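Local coordinates for dihydrodipicolinate synthase (Rhodopseudomonas palustris, PDB 3DZ1), which probably acts as a 4-hydroxy-tetrahydrodipicolinate synthase, a pyruvate-dependent lyase of the DapA family, and so may serve lysine biosynthesis, at residues A[28-39]-A[66-77]. Sequence-based numbering, arbitrary orientation.
Sequences DVSIDRLTDFYA and VATRFIKRAKSM
Ile31 sets its CG2 methyl squarely over the Phe70 ring, a CH-pi contact 3.4 Å from the centroid, where two neighbouring outer helices of the TIM barrel meet, segments 28-39 and 66-73 crossing at -39°. Phe70 in turn rests on Val48 of strand 45-48. With CG2 anti to the backbone N (chi1 -72° places CG1 beside it), Ile31 presents it to the ring face. At the ring edge sits Thr35 OG1, which donates to Ile31 O at 2.8 Å, while Thr35 CG2 lies 3.7 Å from Ala74 CB. Farther along, selenomethionine Met77 bends its CE to within 3.8 Å of Ala39 CB.

Toward solvent, two side-on salt bridges follow. Arg69 gives NE to Asp32 OD1 and NH2 to the syn lone pair of Asp32 OD2 (2.7 Å, 172°), its guanidinium nearly coplanar with the carboxylate; Asp28 CB covers one guanidinium face. A leucine in place of Arg69 would probably leave the Asp32 carboxylate without its main counter-charge and freer to turn. Arg73 repeats the grip one turn on, with Asp32 CB over its guanidinium and NH2 2.6 Å from Asp36 OD2. One water joins the pairs, donating to Asp32 OD1 and accepting from Arg73 NH1, 3.2 Å from each.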
ATOM      1  N   ASP A  28      -7.345  36.765   2.622  1.00 18.28           N
ATOM      2  CA  ASP A  28      -8.799  36.934   2.657  1.00 18.88           C
ATOM      3  C   ASP A  28      -9.395  37.710   1.491  1.00 17.43           C
ATOM      4  O   ASP A  28     -10.526  37.448   1.075  1.00 16.73           O
ATOM      5  CB  ASP A  28      -9.222  37.594   3.972  1.00 21.27           C
ATOM      6  CG  ASP A  28      -9.059  36.671   5.161  1.00 24.15           C
ATOM      7  OD1 ASP A  28      -9.601  35.547   5.120  1.00 25.40           O
ATOM      8  OD2 ASP A  28      -8.393  37.069   6.138  1.00 27.75           O
ATOM      9  N   VAL A  29      -8.642  38.674   0.975  1.00 16.52           N
ATOM     10  CA  VAL A  29      -9.103  39.469  -0.150  1.00 17.49           C
ATOM     11  C   VAL A  29      -9.349  38.544  -1.343  1.00 15.24           C
ATOM     12  O   VAL A  29     -10.343  38.685  -2.059  1.00 16.56           O
ATOM     13  CB  VAL A  29      -8.052  40.530  -0.540  1.00 18.82           C
ATOM     14  CG1 VAL A  29      -8.554  41.363  -1.699  1.00 20.61           C
ATOM     15  CG2 VAL A  29      -7.744  41.416   0.659  1.00 19.44           C
ATOM     16  N   SER A  30      -8.434  37.601  -1.548  1.00 14.62           N
ATOM     17  CA  SER A  30      -8.542  36.648  -2.649  1.00 13.21           C
ATOM     18  C   SER A  30      -9.666  35.643  -2.424  1.00 12.56           C
ATOM     19  O   SER A  30     -10.279  35.168  -3.381  1.00 12.85           O
ATOM     20  CB  SER A  30      -7.213  35.918  -2.849  1.00 13.01           C
ATOM     21  OG  SER A  30      -6.271  36.773  -3.476  1.00 15.14           O
ATOM     22  N   ILE A  31      -9.936  35.307  -1.166  1.00 11.98           N
ATOM     23  CA  ILE A  31     -11.026  34.384  -0.880  1.00 13.59           C
ATOM     24  C   ILE A  31     -12.325  35.022  -1.373  1.00 13.61           C
ATOM     25  O   ILE A  31     -13.144  34.363  -2.010  1.00 12.82           O
ATOM     26  CB  ILE A  31     -11.136  34.077   0.633  1.00 13.63           C
ATOM     27  CG1 ILE A  31      -9.965  33.185   1.059  1.00 13.49           C
ATOM     28  CG2 ILE A  31     -12.465  33.392   0.939  1.00 13.32           C
ATOM     29  CD1 ILE A  31      -9.918  32.886   2.541  1.00 16.90           C
ATOM     30  N   ASP A  32     -12.499  36.314  -1.107  1.00 14.85           N
ATOM     31  CA  ASP A  32     -13.707  37.011  -1.543  1.00 15.77           C
ATOM     32  C   ASP A  32     -13.739  37.125  -3.066  1.00 14.88           C
ATOM     33  O   ASP A  32     -14.782  36.948  -3.691  1.00 14.14           O
ATOM     34  CB  ASP A  32     -13.784  38.420  -0.936  1.00 19.00           C
ATOM     35  CG  ASP A  32     -13.748  38.415   0.582  1.00 20.57           C
ATOM     36  OD1 ASP A  32     -14.325  37.497   1.203  1.00 21.54           O
ATOM     37  OD2 ASP A  32     -13.152  39.351   1.157  1.00 24.62           O
ATOM     38  N   ARG A  33     -12.590  37.431  -3.654  1.00 13.81           N
ATOM     39  CA  ARG A  33     -12.475  37.575  -5.098  1.00 13.61           C
ATOM     40  C   ARG A  33     -12.812  36.257  -5.802  1.00 13.23           C
ATOM     41  O   ARG A  33     -13.519  36.243  -6.816  1.00 12.78           O
ATOM     42  CB  ARG A  33     -11.056  38.020  -5.446  1.00 15.93           C
ATOM     43  CG  ARG A  33     -10.831  38.385  -6.895  1.00 20.07           C
ATOM     44  CD  ARG A  33      -9.380  38.778  -7.085  1.00 24.85           C
ATOM     45  NE  ARG A  33      -9.015  39.898  -6.227  1.00 27.43           N
ATOM     46  CZ  ARG A  33      -7.878  39.982  -5.543  1.00 30.41           C
ATOM     47  NH1 ARG A  33      -6.981  39.005  -5.604  1.00 30.73           N
ATOM     48  NH2 ARG A  33      -7.633  41.053  -4.801  1.00 31.70           N
ATOM     49  N   LEU A  34     -12.294  35.154  -5.271  1.00 12.03           N
ATOM     50  CA  LEU A  34     -12.568  33.836  -5.838  1.00 12.66           C
ATOM     51  C   LEU A  34     -14.056  33.530  -5.737  1.00 10.77           C
ATOM     52  O   LEU A  34     -14.673  33.077  -6.698  1.00 12.48           O
ATOM     53  CB  LEU A  34     -11.790  32.749  -5.086  1.00 13.78           C
ATOM     54  CG  LEU A  34     -10.362  32.449  -5.534  1.00 15.39           C
ATOM     55  CD1 LEU A  34      -9.736  31.421  -4.600  1.00 17.29           C
ATOM     56  CD2 LEU A  34     -10.384  31.932  -6.968  1.00 15.07           C
ATOM     57  N   THR A  35     -14.624  33.782  -4.563  1.00 10.64           N
ATOM     58  CA  THR A  35     -16.036  33.523  -4.330  1.00 11.43           C
ATOM     59  C   THR A  35     -16.928  34.307  -5.284  1.00 12.30           C
ATOM     60  O   THR A  35     -17.874  33.755  -5.851  1.00 10.87           O
ATOM     61  CB  THR A  35     -16.440  33.867  -2.883  1.00 11.69           C
ATOM     62  OG1 THR A  35     -15.640  33.106  -1.969  1.00 13.36           O
ATOM     63  CG2 THR A  35     -17.911  33.539  -2.652  1.00 11.79           C
ATOM     64  N   ASP A  36     -16.636  35.595  -5.453  1.00 11.73           N
ATOM     65  CA  ASP A  36     -17.427  36.441  -6.349  1.00 12.24           C
ATOM     66  C   ASP A  36     -17.339  35.910  -7.769  1.00 11.91           C
ATOM     67  O   ASP A  36     -18.319  35.931  -8.523  1.00 12.81           O
ATOM     68  CB  ASP A  36     -16.919  37.886  -6.324  1.00 12.60           C
ATOM     69  CG  ASP A  36     -17.123  38.552  -4.980  1.00 16.48           C
ATOM     70  OD1 ASP A  36     -18.016  38.110  -4.225  1.00 15.94           O
ATOM     71  OD2 ASP A  36     -16.400  39.528  -4.686  1.00 15.43           O
ATOM     72  N   PHE A  37     -16.146  35.449  -8.127  1.00 11.85           N
ATOM     73  CA  PHE A  37     -15.887  34.891  -9.445  1.00 12.15           C
ATOM     74  C   PHE A  37     -16.774  33.672  -9.698  1.00 10.40           C
ATOM     75  O   PHE A  37     -17.493  33.608 -10.700  1.00 10.96           O
ATOM     76  CB  PHE A  37     -14.415  34.485  -9.560  1.00 13.26           C
ATOM     77  CG  PHE A  37     -14.092  33.750 -10.828  1.00 16.79           C
ATOM     78  CD1 PHE A  37     -14.120  34.407 -12.055  1.00 17.59           C
ATOM     79  CD2 PHE A  37     -13.800  32.392 -10.801  1.00 18.07           C
ATOM     80  CE1 PHE A  37     -13.865  33.718 -13.238  1.00 18.75           C
ATOM     81  CE2 PHE A  37     -13.543  31.696 -11.979  1.00 18.87           C
ATOM     82  CZ  PHE A  37     -13.576  32.360 -13.199  1.00 18.55           C
ATOM     83  N   TYR A  38     -16.715  32.700  -8.792  1.00 11.11           N
ATOM     84  CA  TYR A  38     -17.520  31.489  -8.936  1.00 10.48           C
ATOM     85  C   TYR A  38     -19.005  31.798  -9.129  1.00 10.00           C
ATOM     86  O   TYR A  38     -19.677  31.170  -9.948  1.00  8.30           O
ATOM     87  CB  TYR A  38     -17.364  30.582  -7.712  1.00 12.32           C
ATOM     88  CG  TYR A  38     -15.953  30.109  -7.436  1.00 13.58           C
ATOM     89  CD1 TYR A  38     -15.123  29.670  -8.468  1.00 13.24           C
ATOM     90  CD2 TYR A  38     -15.468  30.048  -6.129  1.00 15.62           C
ATOM     91  CE1 TYR A  38     -13.842  29.175  -8.202  1.00 15.78           C
ATOM     92  CE2 TYR A  38     -14.195  29.558  -5.853  1.00 15.65           C
ATOM     93  CZ  TYR A  38     -13.388  29.123  -6.890  1.00 15.81           C
ATOM     94  OH  TYR A  38     -12.137  28.623  -6.610  1.00 16.15           O
ATOM     95  N   ALA A  39     -19.521  32.749  -8.356  1.00 10.79           N
ATOM     96  CA  ALA A  39     -20.928  33.117  -8.459  1.00 11.02           C
ATOM     97  C   ALA A  39     -21.192  33.770  -9.809  1.00 12.42           C
ATOM     98  O   ALA A  39     -22.166  33.446 -10.491  1.00 10.45           O
ATOM     99  CB  ALA A  39     -21.305  34.075  -7.341  1.00 11.67           C
ATOM    100  N   VAL A  66     -11.169  30.203   7.460  1.00 15.70           N
ATOM    101  CA  VAL A  66     -11.253  30.091   6.009  1.00 14.45           C
ATOM    102  C   VAL A  66     -12.642  29.618   5.592  1.00 13.06           C
ATOM    103  O   VAL A  66     -13.298  30.243   4.756  1.00 12.47           O
ATOM    104  CB  VAL A  66     -10.196  29.109   5.469  1.00 15.33           C
ATOM    105  CG1 VAL A  66     -10.361  28.936   3.966  1.00 12.87           C
ATOM    106  CG2 VAL A  66      -8.799  29.630   5.788  1.00 16.19           C
ATOM    107  N   ALA A  67     -13.087  28.514   6.184  1.00 14.19           N
ATOM    108  CA  ALA A  67     -14.398  27.970   5.867  1.00 14.07           C
ATOM    109  C   ALA A  67     -15.466  29.033   6.085  1.00 15.34           C
ATOM    110  O   ALA A  67     -16.368  29.191   5.261  1.00 14.63           O
ATOM    111  CB  ALA A  67     -14.684  26.761   6.736  1.00 15.64           C
ATOM    112  N   THR A  68     -15.359  29.762   7.194  1.00 14.71           N
ATOM    113  CA  THR A  68     -16.328  30.810   7.521  1.00 14.25           C
ATOM    114  C   THR A  68     -16.309  31.957   6.516  1.00 13.29           C
ATOM    115  O   THR A  68     -17.362  32.447   6.103  1.00 12.75           O
ATOM    116  CB  THR A  68     -16.078  31.390   8.931  1.00 14.84           C
ATOM    117  OG1 THR A  68     -16.182  30.346   9.903  1.00 16.44           O
ATOM    118  CG2 THR A  68     -17.106  32.456   9.257  1.00 17.49           C
ATOM    119  N   ARG A  69     -15.114  32.382   6.119  1.00 13.37           N
ATOM    120  CA  ARG A  69     -14.978  33.471   5.156  1.00 14.14           C
ATOM    121  C   ARG A  69     -15.734  33.126   3.874  1.00 14.13           C
ATOM    122  O   ARG A  69     -16.484  33.951   3.343  1.00 12.22           O
ATOM    123  CB  ARG A  69     -13.501  33.706   4.826  1.00 17.00           C
ATOM    124  CG  ARG A  69     -13.242  34.935   3.963  1.00 23.01           C
ATOM    125  CD  ARG A  69     -13.092  36.178   4.819  1.00 27.11           C
ATOM    126  NE  ARG A  69     -12.929  37.392   4.022  1.00 28.19           N
ATOM    127  CZ  ARG A  69     -12.603  38.576   4.531  1.00 28.66           C
ATOM    128  NH1 ARG A  69     -12.398  38.703   5.834  1.00 27.15           N
ATOM    129  NH2 ARG A  69     -12.495  39.635   3.742  1.00 28.10           N
ATOM    130  N   PHE A  70     -15.530  31.905   3.381  1.00 12.85           N
ATOM    131  CA  PHE A  70     -16.191  31.439   2.162  1.00 12.01           C
ATOM    132  C   PHE A  70     -17.704  31.337   2.330  1.00 12.65           C
ATOM    133  O   PHE A  70     -18.465  31.748   1.451  1.00 11.04           O
ATOM    134  CB  PHE A  70     -15.649  30.066   1.750  1.00 13.85           C
ATOM    135  CG  PHE A  70     -14.385  30.122   0.936  1.00 14.98           C
ATOM    136  CD1 PHE A  70     -14.395  30.639  -0.355  1.00 17.02           C
ATOM    137  CD2 PHE A  70     -13.188  29.628   1.449  1.00 16.80           C
ATOM    138  CE1 PHE A  70     -13.232  30.660  -1.126  1.00 16.33           C
ATOM    139  CE2 PHE A  70     -12.021  29.646   0.686  1.00 16.83           C
ATOM    140  CZ  PHE A  70     -12.044  30.161  -0.603  1.00 16.33           C
ATOM    141  N   ILE A  71     -18.133  30.771   3.453  1.00 12.25           N
ATOM    142  CA  ILE A  71     -19.553  30.608   3.722  1.00 13.36           C
ATOM    143  C   ILE A  71     -20.281  31.952   3.734  1.00 15.07           C
ATOM    144  O   ILE A  71     -21.327  32.107   3.100  1.00 14.45           O
ATOM    145  CB  ILE A  71     -19.787  29.884   5.069  1.00 13.97           C
ATOM    146  CG1 ILE A  71     -19.234  28.459   4.992  1.00 13.87           C
ATOM    147  CG2 ILE A  71     -21.276  29.829   5.386  1.00 13.39           C
ATOM    148  CD1 ILE A  71     -19.292  27.699   6.302  1.00 13.82           C
ATOM    149  N   LYS A  72     -19.718  32.924   4.439  1.00 15.21           N
ATOM    150  CA  LYS A  72     -20.335  34.241   4.536  1.00 16.97           C
ATOM    151  C   LYS A  72     -20.354  35.015   3.221  1.00 16.77           C
ATOM    152  O   LYS A  72     -21.259  35.815   2.978  1.00 18.42           O
ATOM    153  CB  LYS A  72     -19.624  35.068   5.610  1.00 18.49           C
ATOM    154  CG  LYS A  72     -19.684  34.449   6.999  1.00 22.88           C
ATOM    155  CD  LYS A  72     -21.119  34.261   7.455  1.00 25.55           C
ATOM    156  CE  LYS A  72     -21.186  33.704   8.864  1.00 27.93           C
ATOM    157  NZ  LYS A  72     -22.597  33.538   9.306  1.00 27.48           N
ATOM    158  N   ARG A  73     -19.363  34.770   2.371  1.00 16.89           N
ATOM    159  CA  ARG A  73     -19.266  35.469   1.094  1.00 16.77           C
ATOM    160  C   ARG A  73     -20.190  34.904   0.013  1.00 16.02           C
ATOM    161  O   ARG A  73     -20.770  35.658  -0.774  1.00 15.83           O
ATOM    162  CB  ARG A  73     -17.817  35.437   0.596  1.00 17.52           C
ATOM    163  CG  ARG A  73     -17.541  36.314  -0.614  1.00 20.51           C
ATOM    164  CD  ARG A  73     -17.514  37.780  -0.229  1.00 23.58           C
ATOM    165  NE  ARG A  73     -17.227  38.642  -1.371  1.00 26.29           N
ATOM    166  CZ  ARG A  73     -16.986  39.946  -1.276  1.00 29.08           C
ATOM    167  NH1 ARG A  73     -16.998  40.538  -0.090  1.00 29.96           N
ATOM    168  NH2 ARG A  73     -16.736  40.658  -2.365  1.00 28.76           N
ATOM    169  N   ALA A  74     -20.323  33.582  -0.030  1.00 14.72           N
ATOM    170  CA  ALA A  74     -21.166  32.926  -1.030  1.00 15.29           C
ATOM    171  C   ALA A  74     -22.637  32.895  -0.619  1.00 15.02           C
ATOM    172  O   ALA A  74     -23.235  31.831  -0.484  1.00 14.33           O
ATOM    173  CB  ALA A  74     -20.669  31.507  -1.281  1.00 13.92           C
ATOM    174  N   LYS A  75     -23.220  34.072  -0.442  1.00 17.97           N
ATOM    175  CA  LYS A  75     -24.613  34.187  -0.027  1.00 20.90           C
ATOM    176  C   LYS A  75     -25.627  33.503  -0.954  1.00 20.44           C
ATOM    177  O   LYS A  75     -26.655  33.009  -0.490  1.00 19.89           O
ATOM    178  CB  LYS A  75     -24.977  35.668   0.127  1.00 24.89           C
ATOM    179  CG  LYS A  75     -24.052  36.432   1.067  1.00 28.55           C
ATOM    180  CD  LYS A  75     -24.418  37.910   1.136  1.00 33.53           C
ATOM    181  CE  LYS A  75     -24.354  38.570  -0.239  1.00 36.89           C
ATOM    182  NZ  LYS A  75     -24.703  40.021  -0.195  1.00 39.08           N
ATOM    183  N   SER A  76     -25.338  33.469  -2.252  1.00 19.73           N
ATOM    184  CA  SER A  76     -26.251  32.863  -3.223  1.00 19.39           C
ATOM    185  C   SER A  76     -25.870  31.452  -3.667  1.00 17.86           C
ATOM    186  O   SER A  76     -26.483  30.903  -4.585  1.00 18.12           O
ATOM    187  CB  SER A  76     -26.358  33.754  -4.463  1.00 18.88           C
ATOM    188  OG  SER A  76     -25.113  33.818  -5.143  1.00 22.15           O
HETATM  189  N   MSE A  77     -24.863  30.866  -3.025  1.00 17.62           N
HETATM  190  CA  MSE A  77     -24.420  29.522  -3.382  1.00 16.34           C
HETATM  191  C   MSE A  77     -24.325  28.611  -2.164  1.00 14.69           C
HETATM  192  O   MSE A  77     -24.185  29.075  -1.034  1.00 13.86           O
HETATM  193  CB  MSE A  77     -23.049  29.576  -4.058  1.00 16.62           C
HETATM  194  CG  MSE A  77     -23.006  30.370  -5.344  1.00 17.63           C
HETATM  195 SE   MSE A  77     -21.232  30.333  -6.109  1.00 22.59          SE
HETATM  196  CE  MSE A  77     -20.317  31.424  -4.795  1.00 15.03           C
TER
HETATM  197  O   HOH W   1     -16.359  39.342   2.825  1.00 33.04           O